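Erythromycin dehydratase (Saccharopolyspora erythraea, PDB 3EL6) probably removes water from a beta-hydroxyacyl chain carried on the polyketide synthase, giving the unsaturated intermediate during erythromycin biosynthesis. Local coordinates at residues V93-R105 with K249-A261. Sequence-based numbering, arbitrary orientation.
Sequences VGLPVLEELVLQR and KLPFAWNTVTLHA
The seam between the two hotdog halves of the double hotdog fold runs here, where Val97-Leu103 of the first lies antiparallel to Pro251-Leu259 of the second. Leu101 and Trp254 form a hydrogen-bonded pair, Leu101 N to Trp254 O at 2.9 Å and Trp254 N to Leu101 O at 2.8 Å, each donor lying in the plane of the carbonyl it meets. Leu103 N reaches Phe252 O, and at the other end Leu98 and Val257 exchange a second pair of bonds.

Between these pairs the regular spacing breaks. A G1 bulge sets Thr256, at positive phi, and Val257 opposite the single residue Leu98, and the strand 97-103 bends at Glu99. Thr256 N still bonds Glu99 O at 2.9 Å, but from above the carbonyl plane, 53° out of it. Water 2 also donates to Glu99 O and accepts from Asn255 ND2.

The two faces differ in character. On one, Leu98, Leu101, Trp254 and Val257 all point the same way, and Leu98, Leu101 and Trp254 rest on Val83 of the helix 79-93. Leu98 CB meets Val257 CB at 3.8 Å, while Leu103, with CG beside its backbone N (chi1 -58°), crosses the indole obliquely and sets CD1 against its edge, 3.7 Å from Trp254 NE1. The opposite face is mixed: beside Val102 and Ala253, Glu100 and Asn255 lie side by side, carboxylate and amide planes 46° apart, and water 3 joins Glu100 OE2 to Asn255 ND2; Asn255 OD1 bonds Ser296 on the strand 290-299.

Paired backbone bonds thus make the two hotdogs continuous across the seam, and at the bulge the water on Glu99 O supplements the off-plane bond from Thr256 N.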
ATOM      1  N   VAL A  93      -9.932  -7.459  -3.714  1.00 20.10           N
ATOM      2  CA  VAL A  93      -8.702  -8.261  -3.992  1.00 21.48           C
ATOM      3  C   VAL A  93      -8.992  -9.617  -4.661  1.00 22.61           C
ATOM      4  O   VAL A  93      -8.086 -10.307  -5.156  1.00 24.04           O
ATOM      5  CB  VAL A  93      -7.760  -8.453  -2.763  1.00 22.72           C
ATOM      6  CG1 VAL A  93      -7.432  -7.112  -2.169  1.00 21.87           C
ATOM      7  CG2 VAL A  93      -8.348  -9.395  -1.658  1.00 23.49           C
ATOM      8  N   GLY A  94     -10.249 -10.009  -4.674  1.00 21.53           N
ATOM      9  CA  GLY A  94     -10.643 -11.304  -5.285  1.00 22.15           C
ATOM     10  C   GLY A  94     -10.677 -12.512  -4.332  1.00 20.55           C
ATOM     11  O   GLY A  94     -10.622 -13.660  -4.791  1.00 21.38           O
ATOM     12  N   LEU A  95     -10.728 -12.258  -3.030  1.00 19.44           N
ATOM     13  CA  LEU A  95     -10.881 -13.299  -2.003  1.00 19.10           C
ATOM     14  C   LEU A  95     -12.043 -12.880  -1.085  1.00 19.43           C
ATOM     15  O   LEU A  95     -11.844 -12.180  -0.095  1.00 19.90           O
ATOM     16  CB  LEU A  95      -9.587 -13.443  -1.199  1.00 19.62           C
ATOM     17  CG  LEU A  95      -8.411 -14.103  -1.943  1.00 21.44           C
ATOM     18  CD1 LEU A  95      -7.207 -14.014  -0.953  1.00 19.94           C
ATOM     19  CD2 LEU A  95      -8.723 -15.552  -2.270  1.00 18.99           C
ATOM     20  N   PRO A  96     -13.263 -13.288  -1.432  1.00 19.14           N
ATOM     21  CA  PRO A  96     -14.440 -12.589  -0.926  1.00 19.56           C
ATOM     22  C   PRO A  96     -14.965 -13.126   0.407  1.00 19.93           C
ATOM     23  O   PRO A  96     -15.892 -12.516   1.014  1.00 21.00           O
ATOM     24  CB  PRO A  96     -15.454 -12.763  -2.066  1.00 20.24           C
ATOM     25  CG  PRO A  96     -15.152 -14.159  -2.567  1.00 21.52           C
ATOM     26  CD  PRO A  96     -13.589 -14.162  -2.577  1.00 19.44           C
ATOM     27  N   VAL A  97     -14.352 -14.202   0.896  1.00 18.03           N
ATOM     28  CA  VAL A  97     -14.749 -14.806   2.178  1.00 18.27           C
ATOM     29  C   VAL A  97     -13.864 -14.326   3.289  1.00 18.94           C
ATOM     30  O   VAL A  97     -12.626 -14.321   3.194  1.00 18.36           O
ATOM     31  CB  VAL A  97     -14.706 -16.378   2.118  1.00 19.16           C
ATOM     32  CG1 VAL A  97     -14.918 -16.996   3.484  1.00 19.06           C
ATOM     33  CG2 VAL A  97     -15.835 -16.822   1.151  1.00 20.24           C
ATOM     34  N   LEU A  98     -14.513 -13.946   4.373  1.00 19.48           N
ATOM     35  CA  LEU A  98     -13.786 -13.578   5.581  1.00 21.13           C
ATOM     36  C   LEU A  98     -13.642 -14.860   6.382  1.00 21.39           C
ATOM     37  O   LEU A  98     -14.556 -15.274   7.100  1.00 22.13           O
ATOM     38  CB  LEU A  98     -14.592 -12.492   6.286  1.00 20.52           C
ATOM     39  CG  LEU A  98     -14.017 -11.224   6.857  1.00 27.97           C
ATOM     40  CD1 LEU A  98     -14.941 -10.533   7.914  1.00 23.07           C
ATOM     41  CD2 LEU A  98     -12.474 -11.151   7.181  1.00 25.52           C
ATOM     42  N   GLU A  99     -12.515 -15.570   6.198  1.00 20.86           N
ATOM     43  CA  GLU A  99     -12.317 -16.801   6.908  1.00 22.60           C
ATOM     44  C   GLU A  99     -12.282 -16.592   8.413  1.00 21.54           C
ATOM     45  O   GLU A  99     -12.838 -17.371   9.170  1.00 22.49           O
ATOM     46  CB  GLU A  99     -11.019 -17.468   6.454  1.00 23.22           C
ATOM     47  CG  GLU A  99     -10.754 -18.701   7.242  1.00 29.85           C
ATOM     48  CD  GLU A  99      -9.710 -19.533   6.570  1.00 38.67           C
ATOM     49  OE1 GLU A  99     -10.053 -20.180   5.556  1.00 41.75           O
ATOM     50  OE2 GLU A  99      -8.562 -19.525   7.084  1.00 41.59           O
ATOM     51  N   GLU A 100     -11.650 -15.527   8.869  1.00 20.46           N
ATOM     52  CA  GLU A 100     -11.799 -15.110  10.274  1.00 23.21           C
ATOM     53  C   GLU A 100     -11.563 -13.623  10.376  1.00 22.76           C
ATOM     54  O   GLU A 100     -10.791 -13.046   9.575  1.00 20.63           O
ATOM     55  CB  GLU A 100     -10.717 -15.838  11.083  1.00 25.87           C
ATOM     56  CG  GLU A 100     -10.423 -15.303  12.464  1.00 32.70           C
ATOM     57  CD  GLU A 100      -9.196 -15.981  13.102  1.00 44.10           C
ATOM     58  OE1 GLU A 100      -8.082 -15.843  12.530  1.00 48.50           O
ATOM     59  OE2 GLU A 100      -9.343 -16.636  14.176  1.00 45.91           O
ATOM     60  N   LEU A 101     -12.259 -12.983  11.312  1.00 22.39           N
ATOM     61  CA  LEU A 101     -11.881 -11.605  11.730  1.00 21.68           C
ATOM     62  C   LEU A 101     -12.003 -11.527  13.214  1.00 23.06           C
ATOM     63  O   LEU A 101     -13.086 -11.851  13.792  1.00 22.51           O
ATOM     64  CB  LEU A 101     -12.766 -10.560  11.025  1.00 21.02           C
ATOM     65  CG  LEU A 101     -12.218  -9.136  11.254  1.00 21.15           C
ATOM     66  CD1 LEU A 101     -10.977  -8.917  10.379  1.00 24.50           C
ATOM     67  CD2 LEU A 101     -13.321  -8.144  10.933  1.00 25.65           C
ATOM     68  N   VAL A 102     -10.897 -11.157  13.870  1.00 22.55           N
ATOM     69  CA  VAL A 102     -10.877 -11.059  15.318  1.00 24.19           C
ATOM     70  C   VAL A 102     -10.784  -9.583  15.661  1.00 25.31           C
ATOM     71  O   VAL A 102      -9.891  -8.859  15.168  1.00 25.51           O
ATOM     72  CB  VAL A 102      -9.678 -11.814  15.894  1.00 25.07           C
ATOM     73  CG1 VAL A 102      -9.652 -11.674  17.412  1.00 26.91           C
ATOM     74  CG2 VAL A 102      -9.798 -13.262  15.504  1.00 26.78           C
ATOM     75  N   LEU A 103     -11.743  -9.122  16.437  1.00 25.89           N
ATOM     76  CA  LEU A 103     -11.824  -7.739  16.782  1.00 30.36           C
ATOM     77  C   LEU A 103     -11.076  -7.473  18.080  1.00 34.16           C
ATOM     78  O   LEU A 103     -11.314  -8.112  19.103  1.00 36.40           O
ATOM     79  CB  LEU A 103     -13.306  -7.363  16.893  1.00 30.28           C
ATOM     80  CG  LEU A 103     -14.075  -7.639  15.573  1.00 30.36           C
ATOM     81  CD1 LEU A 103     -15.569  -7.784  15.779  1.00 31.63           C
ATOM     82  CD2 LEU A 103     -13.826  -6.551  14.543  1.00 31.18           C
ATOM     83  N   GLN A 104     -10.192  -6.507  18.065  1.00 37.38           N
ATOM     84  CA  GLN A 104      -9.577  -6.098  19.301  1.00 41.58           C
ATOM     85  C   GLN A 104     -10.436  -4.971  19.865  1.00 42.91           C
ATOM     86  O   GLN A 104     -11.647  -4.871  19.603  1.00 44.88           O
ATOM     87  CB  GLN A 104      -8.106  -5.692  19.033  1.00 42.67           C
ATOM     88  CG  GLN A 104      -7.154  -6.936  18.906  1.00 45.70           C
ATOM     89  CD  GLN A 104      -6.911  -7.502  17.451  1.00 49.83           C
ATOM     90  OE1 GLN A 104      -7.252  -8.657  17.159  1.00 50.16           O
ATOM     91  NE2 GLN A 104      -6.267  -6.709  16.581  1.00 49.76           N
ATOM     92  N   ARG A 105      -9.828  -4.122  20.653  1.00 44.73           N
ATOM     93  CA  ARG A 105     -10.453  -2.904  21.093  1.00 45.76           C
ATOM     94  C   ARG A 105     -11.420  -2.290  20.086  1.00 44.42           C
ATOM     95  O   ARG A 105     -11.066  -2.041  18.920  1.00 44.11           O
ATOM     96  CB  ARG A 105      -9.345  -1.912  21.349  1.00 46.54           C
ATOM     97  CG  ARG A 105      -8.126  -2.250  20.510  1.00 50.06           C
ATOM     98  CD  ARG A 105      -6.903  -1.822  21.238  1.00 53.20           C
ATOM     99  NE  ARG A 105      -6.933  -0.372  21.373  1.00 54.46           N
ATOM    100  CZ  ARG A 105      -6.738   0.419  20.332  1.00 55.92           C
ATOM    101  NH1 ARG A 105      -6.772   1.741  20.485  1.00 56.86           N
ATOM    102  NH2 ARG A 105      -6.507  -0.149  19.138  1.00 52.22           N
ATOM    103  N   LYS A 249     -22.683 -10.782  25.198  1.00 56.59           N
ATOM    104  CA  LYS A 249     -21.891  -9.546  25.251  1.00 57.04           C
ATOM    105  C   LYS A 249     -21.757  -8.888  23.861  1.00 55.98           C
ATOM    106  O   LYS A 249     -22.726  -8.857  23.076  1.00 57.00           O
ATOM    107  CB  LYS A 249     -20.503  -9.807  25.871  1.00 57.44           C
ATOM    108  CG  LYS A 249     -20.517 -10.499  27.263  1.00 60.10           C
ATOM    109  CD  LYS A 249     -21.265 -11.851  27.222  1.00 64.14           C
ATOM    110  CE  LYS A 249     -20.678 -12.903  28.190  1.00 66.23           C
ATOM    111  NZ  LYS A 249     -19.494 -13.648  27.642  1.00 66.25           N
ATOM    112  N   LEU A 250     -20.569  -8.353  23.562  1.00 53.59           N
ATOM    113  CA  LEU A 250     -20.280  -7.796  22.237  1.00 50.54           C
ATOM    114  C   LEU A 250     -19.559  -8.868  21.388  1.00 48.27           C
ATOM    115  O   LEU A 250     -18.700  -9.578  21.910  1.00 47.45           O
ATOM    116  CB  LEU A 250     -19.362  -6.576  22.400  1.00 50.93           C
ATOM    117  CG  LEU A 250     -19.863  -5.123  22.312  1.00 50.78           C
ATOM    118  CD1 LEU A 250     -21.361  -4.958  22.440  1.00 49.52           C
ATOM    119  CD2 LEU A 250     -19.112  -4.228  23.284  1.00 52.11           C
ATOM    120  N   PRO A 251     -19.897  -8.986  20.087  1.00 45.69           N
ATOM    121  CA  PRO A 251     -19.190  -9.998  19.282  1.00 43.70           C
ATOM    122  C   PRO A 251     -17.721  -9.652  19.227  1.00 41.09           C
ATOM    123  O   PRO A 251     -17.362  -8.482  19.167  1.00 40.87           O
ATOM    124  CB  PRO A 251     -19.794  -9.842  17.892  1.00 44.28           C
ATOM    125  CG  PRO A 251     -21.102  -9.150  18.094  1.00 45.29           C
ATOM    126  CD  PRO A 251     -20.944  -8.295  19.319  1.00 46.03           C
ATOM    127  N   PHE A 252     -16.858 -10.649  19.259  1.00 38.83           N
ATOM    128  CA  PHE A 252     -15.449 -10.347  19.127  1.00 35.70           C
ATOM    129  C   PHE A 252     -14.716 -11.179  18.037  1.00 32.11           C
ATOM    130  O   PHE A 252     -13.630 -10.800  17.622  1.00 30.27           O
ATOM    131  CB  PHE A 252     -14.745 -10.435  20.487  1.00 38.27           C
ATOM    132  CG  PHE A 252     -14.050 -11.703  20.706  1.00 40.27           C
ATOM    133  CD1 PHE A 252     -12.689 -11.804  20.481  1.00 42.69           C
ATOM    134  CD2 PHE A 252     -14.741 -12.815  21.129  1.00 46.34           C
ATOM    135  CE1 PHE A 252     -12.042 -12.997  20.666  1.00 44.52           C
ATOM    136  CE2 PHE A 252     -14.084 -14.020  21.320  1.00 45.63           C
ATOM    137  CZ  PHE A 252     -12.740 -14.103  21.064  1.00 44.81           C
ATOM    138  N   ALA A 253     -15.318 -12.266  17.553  1.00 27.72           N
ATOM    139  CA  ALA A 253     -14.663 -13.056  16.513  1.00 26.26           C
ATOM    140  C   ALA A 253     -15.719 -13.520  15.553  1.00 25.80           C
ATOM    141  O   ALA A 253     -16.747 -14.089  15.995  1.00 26.48           O
ATOM    142  CB  ALA A 253     -13.963 -14.283  17.137  1.00 27.04           C
ATOM    143  N   TRP A 254     -15.511 -13.268  14.263  1.00 22.67           N
ATOM    144  CA  TRP A 254     -16.427 -13.734  13.253  1.00 22.33           C
ATOM    145  C   TRP A 254     -15.694 -14.772  12.418  1.00 22.99           C
ATOM    146  O   TRP A 254     -14.604 -14.497  11.907  1.00 22.55           O
ATOM    147  CB  TRP A 254     -16.807 -12.587  12.328  1.00 23.39           C
ATOM    148  CG  TRP A 254     -17.665 -11.478  12.975  1.00 24.10           C
ATOM    149  CD1 TRP A 254     -17.269 -10.582  13.925  1.00 24.34           C
ATOM    150  CD2 TRP A 254     -19.007 -11.127  12.612  1.00 24.58           C
ATOM    151  NE1 TRP A 254     -18.310  -9.698  14.190  1.00 22.91           N
ATOM    152  CE2 TRP A 254     -19.378 -10.014  13.395  1.00 23.48           C
ATOM    153  CE3 TRP A 254     -19.906 -11.626  11.698  1.00 23.77           C
ATOM    154  CZ2 TRP A 254     -20.640  -9.419  13.305  1.00 27.22           C
ATOM    155  CZ3 TRP A 254     -21.190 -11.016  11.601  1.00 29.50           C
ATOM    156  CH2 TRP A 254     -21.525  -9.934  12.406  1.00 23.86           C
ATOM    157  N   ASN A 255     -16.297 -15.954  12.259  1.00 24.59           N
ATOM    158  CA  ASN A 255     -15.629 -17.119  11.643  1.00 24.36           C
ATOM    159  C   ASN A 255     -16.386 -17.563  10.420  1.00 24.88           C
ATOM    160  O   ASN A 255     -17.589 -17.868  10.501  1.00 25.91           O
ATOM    161  CB  ASN A 255     -15.538 -18.306  12.649  1.00 25.97           C
ATOM    162  CG  ASN A 255     -14.707 -17.977  13.863  1.00 29.30           C
ATOM    163  OD1 ASN A 255     -15.204 -17.934  14.998  1.00 36.12           O
ATOM    164  ND2 ASN A 255     -13.445 -17.733  13.650  1.00 26.08           N
ATOM    165  N   THR A 256     -15.708 -17.540   9.278  1.00 22.96           N
ATOM    166  CA  THR A 256     -16.222 -17.873   8.010  1.00 23.51           C
ATOM    167  C   THR A 256     -17.486 -17.106   7.646  1.00 23.95           C
ATOM    168  O   THR A 256     -18.599 -17.648   7.685  1.00 23.15           O
ATOM    169  CB  THR A 256     -16.389 -19.409   7.786  1.00 25.15           C
ATOM    170  OG1 THR A 256     -15.171 -20.073   8.152  1.00 28.14           O
ATOM    171  CG2 THR A 256     -16.674 -19.686   6.315  1.00 26.61           C
ATOM    172  N   VAL A 257     -17.273 -15.863   7.203  1.00 20.51           N
ATOM    173  CA  VAL A 257     -18.372 -15.020   6.788  1.00 20.85           C
ATOM    174  C   VAL A 257     -18.418 -15.068   5.311  1.00 20.09           C
ATOM    175  O   VAL A 257     -17.439 -14.684   4.629  1.00 21.56           O
ATOM    176  CB  VAL A 257     -18.159 -13.515   7.254  1.00 18.59           C
ATOM    177  CG1 VAL A 257     -19.420 -12.736   6.866  1.00 19.63           C
ATOM    178  CG2 VAL A 257     -17.890 -13.530   8.760  1.00 20.93           C
ATOM    179  N   THR A 258     -19.517 -15.576   4.753  1.00 20.48           N
ATOM    180  CA  THR A 258     -19.643 -15.626   3.298  1.00 21.33           C
ATOM    181  C   THR A 258     -20.799 -14.738   2.829  1.00 23.57           C
ATOM    182  O   THR A 258     -21.861 -14.692   3.477  1.00 23.70           O
ATOM    183  CB  THR A 258     -19.914 -17.094   2.780  1.00 24.08           C
ATOM    184  OG1 THR A 258     -21.272 -17.457   3.123  1.00 27.24           O
ATOM    185  CG2 THR A 258     -18.921 -18.093   3.435  1.00 20.54           C
ATOM    186  N   LEU A 259     -20.638 -14.101   1.672  1.00 24.11           N
ATOM    187  CA  LEU A 259     -21.583 -13.175   1.146  1.00 27.08           C
ATOM    188  C   LEU A 259     -22.004 -13.660  -0.205  1.00 28.75           C
ATOM    189  O   LEU A 259     -21.172 -13.946  -1.070  1.00 30.50           O
ATOM    190  CB  LEU A 259     -20.945 -11.743   1.158  1.00 27.46           C
ATOM    191  CG  LEU A 259     -21.661 -10.416   0.935  1.00 31.77           C
ATOM    192  CD1 LEU A 259     -22.776 -10.241   1.987  1.00 30.38           C
ATOM    193  CD2 LEU A 259     -20.561  -9.361   1.127  1.00 25.76           C
ATOM    194  N   HIS A 260     -23.308 -13.795  -0.411  1.00 28.11           N
ATOM    195  CA  HIS A 260     -23.811 -14.216  -1.687  1.00 29.30           C
ATOM    196  C   HIS A 260     -24.613 -13.153  -2.428  1.00 31.47           C
ATOM    197  O   HIS A 260     -24.915 -13.312  -3.570  1.00 32.18           O
ATOM    198  CB  HIS A 260     -24.601 -15.517  -1.508  1.00 27.36           C
ATOM    199  CG  HIS A 260     -23.826 -16.559  -0.766  1.00 27.64           C
ATOM    200  ND1 HIS A 260     -22.852 -17.318  -1.375  1.00 25.61           N
ATOM    201  CD2 HIS A 260     -23.803 -16.903   0.543  1.00 24.29           C
ATOM    202  CE1 HIS A 260     -22.299 -18.119  -0.478  1.00 24.91           C
ATOM    203  NE2 HIS A 260     -22.873 -17.900   0.691  1.00 26.16           N
ATOM    204  N   ALA A 261     -24.988 -12.068  -1.739  1.00 33.10           N
ATOM    205  CA  ALA A 261     -25.730 -11.018  -2.345  1.00 35.28           C
ATOM    206  C   ALA A 261     -25.241  -9.721  -1.689  1.00 36.72           C
ATOM    207  O   ALA A 261     -25.042  -9.698  -0.478  1.00 37.40           O
ATOM    208  CB  ALA A 261     -27.228 -11.221  -2.057  1.00 34.13           C
TER
HETATM  209  O   HOH W   1     -18.117 -14.168   0.352  1.00 28.85           O
HETATM  210  O   HOH W   2     -12.242 -19.423  11.140  1.00 50.29           O
HETATM  211  O   HOH W   3     -11.630 -16.609  15.452  1.00 50.26           O